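Local coordinates for CptN Toxin (Eubacterium rectale DSM 17629, PDB 4RMO), which acts as the toxin of a type III toxin-antitoxin system, probably an endoribonuclease that its CptI antitoxin RNA holds in check, at residues A[94-97]-A[98-101]. Numbering follows the deposited sequence.
Sequences PISD and KYIE
The Tyr99 ring is approached obliquely by Ser96, whose OG stands 3.5 Å from Tyr99 CD2, and by CG1 of Ile95; Lys98 CG lies over one face, offset toward the rim. Outside the turn, Tyr99 meets Phe13 edge-to-face and hydrogen-bonds through OH to Asp16, so a residue both aromatic and polar suits this buried place. Ile95 CG1, anti to its own nitrogen (chi1 -159°), reaches Tyr99 CB at 3.7 Å, while its CG2 branch meets Ile100 CD1 at 4.0 Å: one beta-branched side chain thus serves two apolar neighbours. Small and polar, Ser96 fits the partly exposed side, where a water accepts a bond from Lys98 N (3.0 Å) and makes a weak one with Ser96 OG. Polar Asp97 and Lys98 suit the exposed bend. The backbone closes with two successive bonds, Tyr99 N to Ser96 O and Ile100 N to Asp97 O, both 3.1 Å; each donor stands above the carbonyl plane, the second by 58°. Such overlapping type I turns form a short 3-10 turn, here linking strand 93-96, paired with strand 44-51, to strand 100-106, paired with strand 6-9, within the antiparallel sheet.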
loop_
_atom_site.group_PDB
_atom_site.type_symbol
_atom_site.label_atom_id
_atom_site.label_comp_id
_atom_site.label_asym_id
_atom_site.label_seq_id
_atom_site.Cartn_x
_atom_site.Cartn_y
_atom_site.Cartn_z
ATOM N N PRO A 94 -27.141 -11.376 1.773
ATOM C CA PRO A 94 -27.601 -10.138 1.159
ATOM C C PRO A 94 -28.844 -9.579 1.754
ATOM O O PRO A 94 -29.628 -10.298 2.339
ATOM C CB PRO A 94 -27.894 -10.562 -0.263
ATOM C CG PRO A 94 -28.340 -11.978 -0.134
ATOM C CD PRO A 94 -27.647 -12.556 1.067
ATOM N N ILE A 95 -29.025 -8.283 1.606
ATOM C CA ILE A 95 -30.150 -7.615 2.195
ATOM C C ILE A 95 -30.506 -6.359 1.383
ATOM O O ILE A 95 -29.728 -5.919 0.544
ATOM C CB ILE A 95 -29.828 -7.221 3.633
ATOM C CG1 ILE A 95 -31.094 -7.002 4.427
ATOM C CG2 ILE A 95 -28.996 -5.953 3.713
ATOM C CD1 ILE A 95 -30.886 -7.221 5.909
ATOM N N SER A 96 -31.701 -5.823 1.594
ATOM C CA SER A 96 -32.104 -4.583 0.943
ATOM C C SER A 96 -32.415 -3.574 2.002
ATOM O O SER A 96 -32.591 -3.909 3.172
ATOM C CB SER A 96 -33.351 -4.792 0.037
ATOM O OG SER A 96 -34.486 -5.178 0.780
ATOM N N ASP A 97 -32.531 -2.349 1.562
ATOM C CA ASP A 97 -32.608 -1.208 2.435
ATOM C C ASP A 97 -33.747 -1.252 3.432
ATOM O O ASP A 97 -33.614 -0.755 4.550
ATOM C CB ASP A 97 -32.723 0.073 1.594
ATOM C CG ASP A 97 -31.775 1.123 2.051
ATOM O OD1 ASP A 97 -30.578 0.993 1.687
ATOM O OD2 ASP A 97 -32.233 2.076 2.746
ATOM N N LYS A 98 -34.899 -1.763 3.021
ATOM C CA LYS A 98 -36.082 -1.685 3.865
ATOM C C LYS A 98 -35.959 -2.583 5.111
ATOM O O LYS A 98 -36.734 -2.468 6.039
ATOM C CB LYS A 98 -37.321 -2.061 3.068
ATOM C CG LYS A 98 -37.308 -3.492 2.569
ATOM C CD LYS A 98 -38.663 -3.889 2.000
ATOM C CE LYS A 98 -38.649 -5.360 1.637
ATOM N NZ LYS A 98 -39.977 -5.820 1.176
ATOM N N TYR A 99 -35.008 -3.516 5.084
ATOM C CA TYR A 99 -34.793 -4.390 6.200
ATOM C C TYR A 99 -33.813 -3.844 7.238
ATOM O O TYR A 99 -33.537 -4.501 8.237
ATOM C CB TYR A 99 -34.317 -5.758 5.683
ATOM C CG TYR A 99 -35.373 -6.588 5.012
ATOM C CD1 TYR A 99 -36.446 -7.067 5.723
ATOM C CD2 TYR A 99 -35.275 -6.920 3.659
ATOM C CE1 TYR A 99 -37.416 -7.829 5.117
ATOM C CE2 TYR A 99 -36.228 -7.715 3.038
ATOM C CZ TYR A 99 -37.297 -8.169 3.783
ATOM O OH TYR A 99 -38.240 -8.980 3.208
ATOM N N ILE A 100 -33.232 -2.687 6.984
ATOM C CA ILE A 100 -32.255 -2.102 7.898
ATOM C C ILE A 100 -32.990 -1.304 8.931
ATOM O O ILE A 100 -33.830 -0.479 8.604
ATOM C CB ILE A 100 -31.303 -1.170 7.149
ATOM C CG1 ILE A 100 -30.545 -1.901 6.039
ATOM C CG2 ILE A 100 -30.360 -0.479 8.098
ATOM C CD1 ILE A 100 -29.837 -3.169 6.460
ATOM N N GLU A 101 -32.708 -1.536 10.209
ATOM C CA GLU A 101 -33.467 -0.855 11.271
ATOM C C GLU A 101 -32.820 0.457 11.607
ATOM O O GLU A 101 -33.476 1.472 11.655
ATOM C CB GLU A 101 -33.501 -1.712 12.513
ATOM C CG GLU A 101 -34.406 -1.207 13.626
ATOM C CD GLU A 101 -34.296 -2.031 14.921
ATOM O OE1 GLU A 101 -33.658 -1.589 15.926
ATOM O OE2 GLU A 101 -34.844 -3.152 14.936
HETATM O O HOH W 1 -35.550 -1.953 0.068
#